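PDB 3PU2: activator of Hsp90 ATPase homologue 1/2-like C-terminal domain-containing protein from Rhodobacter sphaeroides, which is of unknown function but belongs to the AHA1 family of the SRPBCC superfamily, whose helix-grip fold often encloses a hydrophobic pocket. Local coordinates for residues A[5-10]-A[15-20]; A[106-111]-A[117-122]. One frame throughout, in Å; residues are numbered along the deposited sequence.

In the fold
Both contacts are antiparallel beta hairpins of one sheet, and they follow each other along the chain: interaction 1 joins strands 6-7 and 14-21 near the N-terminus, interaction 2 strands 104-113 and 116-124 much later. Their centres lie about 9 Å apart, because strands 14-21 and 116-124 are neighbours in the sheet. Between them Phe17 N is 2.8 Å from Met121 O, and Arg19 O is 2.8 Å from Leu119 N, both probable hydrogen bonds. The N-terminal hairpin thus forms the outer edge beside the late one, and side chains of both reach helix 139-156, the long C-terminal helix that such a sheet grips in the SRPBCC fold.

Interaction 1 (A[5-10]-A[15-20]); sequences IQIGPG and LEFRRH
The N-terminal beta hairpin forms an edge of the sheet here, with Gln6 and Ile7 paired antiparallel to Arg18 and Phe17. Gln6 and Arg18 are the hydrogen-bonded pair: Gln6 N gives a nearly straight bond to Arg18 O (3.0 Å, 165°), and Arg18 N returns one to Gln6 O at 3.1 Å. Farther along, Gly8 N donates a third hydrogen bond, to Glu16 O at 3.0 Å, coming from above the carbonyl plane.

On one face, Ile7 and Phe17 lie side by side. With CG1 of Ile7 beside its own backbone N (chi1 -51°), CD1 is carried to the edge of the phenyl ring, 3.6 Å from Phe17 CE1. Ile5 CD1 comes obliquely to the same ring, 3.9 Å from Phe17 CD1, and these branched aliphatics suit a ring whose other neighbours include Met139 of helix 139-156. Gln6 and Arg18 carry their polar chains to the opposite, exposed face.

Glu16 points toward the facing chain 5-10, and its extended chain brings OE1 to 3.7 Å from Pro9 CD, while Arg14 offers the carboxylate a long, weak ion pair. Replacing this glutamate by alanine is likely to leave Arg14 without its weak partner and Pro9 without the carboxylate beside its ring. Gly8 lies directly across from Glu16, where the absence of a side chain suits the close approach, and the positive phi of Gly10 (66°) favours glycine. Arg19 lays CD 3.8 Å from Ile5 N and sends its guanidinium to a salt bridge with Asp151. The whole is an antiparallel hairpin whose short first strand borders the sheet of a helix-grip fold.

Interaction 2 (A[106-111]-A[117-122]); sequences VTLQLL and TELAMA
Leu108 and Met121, a non-hydrogen-bonded pair, lie side by side and point the same way from the sheet. Leu108 CD2 touches the middle of its partner, 3.8 Å from both CG and SE of Met121, a selenomethionine. Met121 has CG anti to its backbone N (chi1 172°), which sets its unbranched chain alongside the leucine.

One pair along, Leu110 and Leu119 repeat the side-by-side arrangement: Leu119 CD1 meets Leu110 CG at 4.1 Å and also approaches Leu108 CB at 4.2 Å, and so joins the two pairs into one apolar row. One methyl thus reaches both leucines, and a bulky apolar side chain suits this buried face.

The other face is more polar. Small Ala120 and Ala122 sit across from Gln109 and Thr107, and Ala120 CB lies 4.1 Å from Gln109 CB. Leu111 runs alongside Glu118, its CD1 3.7 Å from Glu118 OE1, an apolar methyl beside a carboxylate oxygen.

Paired backbone bonds hold the strands, as from Gln109 N to Ala120 O (2.8 Å, 167°); that from Leu111 N to Glu118 O is weak. Strand 88-93 borders one side of the hairpin and strand 14-21 the other, while over the leucine face Leu110 packs on Leu28 and Leu32 of helix 25-33, and Leu119 and Met121 on Tyr147 of helix 139-156.

Interaction 1 (A[5-10]-A[15-20])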
loop_
_atom_site.group_PDB
_atom_site.type_symbol
_atom_site.label_atom_id
_atom_site.label_comp_id
_atom_site.label_asym_id
_atom_site.label_seq_id
_atom_site.Cartn_x
_atom_site.Cartn_y
_atom_site.Cartn_z
ATOM N N ILE A 5 -4.245 11.248 -7.181
ATOM C CA ILE A 5 -4.918 9.972 -6.951
ATOM C C ILE A 5 -6.381 9.854 -7.384
ATOM O O ILE A 5 -7.259 10.565 -6.889
ATOM C CB ILE A 5 -4.819 9.579 -5.469
ATOM C CG1 ILE A 5 -5.512 8.234 -5.244
ATOM C CG2 ILE A 5 -5.371 10.707 -4.604
ATOM C CD1 ILE A 5 -6.163 8.083 -3.894
ATOM N N GLN A 6 -6.632 8.914 -8.292
ATOM C CA GLN A 6 -7.973 8.678 -8.818
ATOM C C GLN A 6 -8.649 7.443 -8.228
ATOM O O GLN A 6 -8.088 6.346 -8.230
ATOM C CB GLN A 6 -7.930 8.497 -10.337
ATOM C CG GLN A 6 -7.194 9.572 -11.103
ATOM C CD GLN A 6 -6.919 9.158 -12.541
ATOM O OE1 GLN A 6 -6.352 9.926 -13.321
ATOM N NE2 GLN A 6 -7.318 7.936 -12.899
ATOM N N ILE A 7 -9.863 7.631 -7.733
ATOM C CA ILE A 7 -10.644 6.537 -7.189
ATOM C C ILE A 7 -11.235 5.827 -8.415
ATOM O O ILE A 7 -11.672 6.479 -9.364
ATOM C CB ILE A 7 -11.796 7.074 -6.303
ATOM C CG1 ILE A 7 -11.243 8.075 -5.275
ATOM C CG2 ILE A 7 -12.540 5.915 -5.644
ATOM C CD1 ILE A 7 -10.189 7.515 -4.343
ATOM N N GLY A 8 -11.227 4.499 -8.409
ATOM C CA GLY A 8 -11.778 3.758 -9.528
ATOM C C GLY A 8 -13.194 3.317 -9.216
ATOM O O GLY A 8 -13.680 3.546 -8.107
ATOM N N PRO A 9 -13.894 2.689 -10.171
ATOM C CA PRO A 9 -15.271 2.240 -9.918
ATOM C C PRO A 9 -15.349 1.059 -8.939
ATOM O O PRO A 9 -16.145 1.075 -8.002
ATOM C CB PRO A 9 -15.779 1.893 -11.316
ATOM C CG PRO A 9 -14.514 1.424 -12.017
ATOM C CD PRO A 9 -13.485 2.429 -11.565
ATOM N N GLY A 10 -14.524 0.037 -9.163
ATOM C CA GLY A 10 -14.508 -1.121 -8.282
ATOM C C GLY A 10 -15.764 -1.979 -8.269
ATOM O O GLY A 10 -16.231 -2.428 -9.318
ATOM N N LEU A 15 -12.179 -2.110 -3.946
ATOM C CA LEU A 15 -11.814 -0.695 -4.051
ATOM C C LEU A 15 -10.616 -0.555 -4.964
ATOM O O LEU A 15 -9.660 -1.321 -4.867
ATOM C CB LEU A 15 -11.500 -0.092 -2.676
ATOM C CG LEU A 15 -12.733 0.322 -1.865
ATOM C CD1 LEU A 15 -12.335 0.727 -0.452
ATOM C CD2 LEU A 15 -13.433 1.459 -2.568
ATOM N N GLU A 16 -10.674 0.424 -5.857
ATOM C CA GLU A 16 -9.600 0.638 -6.812
ATOM C C GLU A 16 -8.994 2.031 -6.696
ATOM O O GLU A 16 -9.683 2.986 -6.353
ATOM C CB GLU A 16 -10.136 0.401 -8.229
ATOM C CG GLU A 16 -10.497 -1.064 -8.527
ATOM C CD GLU A 16 -11.423 -1.232 -9.730
ATOM O OE1 GLU A 16 -11.310 -0.450 -10.701
ATOM O OE2 GLU A 16 -12.257 -2.163 -9.708
ATOM N N PHE A 17 -7.697 2.134 -6.965
ATOM C CA PHE A 17 -6.990 3.412 -6.898
ATOM C C PHE A 17 -5.907 3.397 -7.968
ATOM O O PHE A 17 -5.406 2.334 -8.335
ATOM C CB PHE A 17 -6.322 3.611 -5.526
ATOM C CG PHE A 17 -7.263 3.506 -4.359
ATOM C CD1 PHE A 17 -7.983 4.604 -3.924
ATOM C CD2 PHE A 17 -7.432 2.294 -3.698
ATOM C CE1 PHE A 17 -8.858 4.503 -2.844
ATOM C CE2 PHE A 17 -8.310 2.183 -2.615
ATOM C CZ PHE A 17 -9.022 3.291 -2.191
ATOM N N ARG A 18 -5.556 4.577 -8.463
ATOM C CA ARG A 18 -4.525 4.717 -9.480
ATOM C C ARG A 18 -3.784 6.014 -9.202
ATOM O O ARG A 18 -4.390 7.015 -8.829
ATOM C CB ARG A 18 -5.148 4.760 -10.880
ATOM C CG ARG A 18 -5.927 3.505 -11.264
ATOM C CD ARG A 18 -6.189 3.436 -12.761
ATOM N NE ARG A 18 -7.117 4.468 -13.213
ATOM C CZ ARG A 18 -7.480 4.644 -14.481
ATOM N NH1 ARG A 18 -6.990 3.854 -15.428
ATOM N NH2 ARG A 18 -8.340 5.603 -14.799
ATOM N N ARG A 19 -2.474 6.003 -9.384
ATOM C CA ARG A 19 -1.681 7.190 -9.127
ATOM C C ARG A 19 -0.403 7.203 -9.961
ATOM O O ARG A 19 0.251 6.178 -10.128
ATOM C CB ARG A 19 -1.347 7.246 -7.635
ATOM C CG ARG A 19 -0.291 8.270 -7.229
ATOM C CD ARG A 19 -0.861 9.648 -6.882
ATOM N NE ARG A 19 -0.084 10.227 -5.789
ATOM C CZ ARG A 19 0.654 11.326 -5.862
ATOM N NH1 ARG A 19 0.732 12.016 -6.993
ATOM N NH2 ARG A 19 1.323 11.728 -4.792
ATOM N N HIS A 20 -0.054 8.372 -10.484
ATOM C CA HIS A 20 1.146 8.523 -11.291
ATOM C C HIS A 20 2.344 8.808 -10.391
ATOM O O HIS A 20 2.215 9.438 -9.345
ATOM C CB HIS A 20 0.968 9.672 -12.275
ATOM C CG HIS A 20 2.125 9.853 -13.205
ATOM N ND1 HIS A 20 2.419 8.955 -14.207
ATOM C CD2 HIS A 20 3.063 10.825 -13.279
ATOM C CE1 HIS A 20 3.490 9.368 -14.863
ATOM N NE2 HIS A 20 3.900 10.499 -14.319
#

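Interaction 2 (A[106-111]-A[117-122])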
loop_
_atom_site.group_PDB
_atom_site.type_symbol
_atom_site.label_atom_id
_atom_site.label_comp_id
_atom_site.label_asym_id
_atom_site.label_seq_id
_atom_site.Cartn_x
_atom_site.Cartn_y
_atom_site.Cartn_z
ATOM N N VAL A 106 -4.791 -7.544 -1.510
ATOM C CA VAL A 106 -4.318 -6.342 -2.172
ATOM C C VAL A 106 -3.518 -6.605 -3.426
ATOM O O VAL A 106 -2.550 -7.354 -3.403
ATOM C CB VAL A 106 -3.439 -5.553 -1.219
ATOM C CG1 VAL A 106 -3.053 -4.250 -1.843
ATOM C CG2 VAL A 106 -4.173 -5.334 0.090
ATOM N N THR A 107 -3.899 -5.947 -4.513
ATOM C CA THR A 107 -3.235 -6.135 -5.798
ATOM C C THR A 107 -2.569 -4.860 -6.313
ATOM O O THR A 107 -3.214 -3.833 -6.471
ATOM C CB THR A 107 -4.264 -6.612 -6.850
ATOM O OG1 THR A 107 -5.098 -7.626 -6.271
ATOM C CG2 THR A 107 -3.565 -7.167 -8.089
ATOM N N LEU A 108 -1.274 -4.938 -6.575
ATOM C CA LEU A 108 -0.534 -3.795 -7.085
ATOM C C LEU A 108 -0.025 -4.106 -8.478
ATOM O O LEU A 108 0.683 -5.089 -8.698
ATOM C CB LEU A 108 0.671 -3.471 -6.194
ATOM C CG LEU A 108 0.406 -3.269 -4.701
ATOM C CD1 LEU A 108 1.730 -3.332 -3.970
ATOM C CD2 LEU A 108 -0.311 -1.948 -4.434
ATOM N N GLN A 109 -0.376 -3.248 -9.416
ATOM C CA GLN A 109 0.051 -3.420 -10.792
ATOM C C GLN A 109 0.813 -2.159 -11.209
ATOM O O GLN A 109 0.305 -1.044 -11.067
ATOM C CB GLN A 109 -1.182 -3.606 -11.680
ATOM C CG GLN A 109 -0.997 -4.509 -12.890
ATOM C CD GLN A 109 -1.848 -5.767 -12.790
ATOM O OE1 GLN A 109 -2.979 -5.730 -12.298
ATOM N NE2 GLN A 109 -1.312 -6.885 -13.266
ATOM N N LEU A 110 2.030 -2.340 -11.713
ATOM C CA LEU A 110 2.847 -1.219 -12.165
ATOM C C LEU A 110 3.062 -1.236 -13.686
ATOM O O LEU A 110 3.785 -2.082 -14.202
ATOM C CB LEU A 110 4.208 -1.231 -11.464
ATOM C CG LEU A 110 4.279 -0.978 -9.959
ATOM C CD1 LEU A 110 3.916 -2.237 -9.192
ATOM C CD2 LEU A 110 5.693 -0.562 -9.607
ATOM N N LEU A 111 2.430 -0.302 -14.394
ATOM C CA LEU A 111 2.570 -0.206 -15.849
ATOM C C LEU A 111 3.198 1.127 -16.240
ATOM O O LEU A 111 2.758 2.184 -15.787
ATOM C CB LEU A 111 1.211 -0.345 -16.542
ATOM C CG LEU A 111 0.048 0.476 -15.982
ATOM C CD1 LEU A 111 -0.923 0.835 -17.093
ATOM C CD2 LEU A 111 -0.646 -0.319 -14.887
ATOM N N THR A 117 5.653 6.186 -14.026
ATOM C CA THR A 117 4.960 4.921 -13.770
ATOM C C THR A 117 3.563 5.197 -13.217
ATOM O O THR A 117 3.320 6.231 -12.602
ATOM C CB THR A 117 5.724 4.052 -12.715
ATOM O OG1 THR A 117 7.027 3.715 -13.206
ATOM C CG2 THR A 117 4.964 2.764 -12.419
ATOM N N GLU A 118 2.637 4.282 -13.455
ATOM C CA GLU A 118 1.300 4.432 -12.910
ATOM C C GLU A 118 1.078 3.241 -11.996
ATOM O O GLU A 118 1.284 2.100 -12.403
ATOM C CB GLU A 118 0.231 4.426 -14.001
ATOM C CG GLU A 118 -1.179 4.342 -13.424
ATOM C CD GLU A 118 -2.256 4.394 -14.481
ATOM O OE1 GLU A 118 -1.957 4.028 -15.639
ATOM O OE2 GLU A 118 -3.400 4.782 -14.153
ATOM N N LEU A 119 0.674 3.506 -10.759
ATOM C CA LEU A 119 0.420 2.437 -9.803
ATOM C C LEU A 119 -1.066 2.193 -9.700
ATOM O O LEU A 119 -1.823 3.082 -9.303
ATOM C CB LEU A 119 0.957 2.790 -8.414
ATOM C CG LEU A 119 0.624 1.813 -7.272
ATOM C CD1 LEU A 119 1.235 0.460 -7.562
ATOM C CD2 LEU A 119 1.164 2.330 -5.958
ATOM N N ALA A 120 -1.479 0.990 -10.086
ATOM C CA ALA A 120 -2.878 0.597 -10.001
ATOM C C ALA A 120 -2.971 -0.336 -8.796
ATOM O O ALA A 120 -2.246 -1.336 -8.712
ATOM C CB ALA A 120 -3.308 -0.118 -11.266
HETATM N N MSE A 121 -3.849 0.007 -7.858
HETATM C CA MSE A 121 -4.030 -0.780 -6.656
HETATM C C MSE A 121 -5.486 -1.153 -6.441
HETATM O O MSE A 121 -6.382 -0.342 -6.655
HETATM C CB MSE A 121 -3.514 0.001 -5.450
HETATM C CG MSE A 121 -3.841 -0.666 -4.124
HETATM SE SE MSE A 121 -2.941 0.105 -2.613
HETATM C CE MSE A 121 -4.470 0.308 -1.460
ATOM N N ALA A 122 -5.713 -2.391 -6.013
ATOM C CA ALA A 122 -7.058 -2.894 -5.752
ATOM C C ALA A 122 -7.067 -3.690 -4.451
ATOM O O ALA A 122 -6.110 -4.421 -4.137
ATOM C CB ALA A 122 -7.506 -3.779 -6.877
#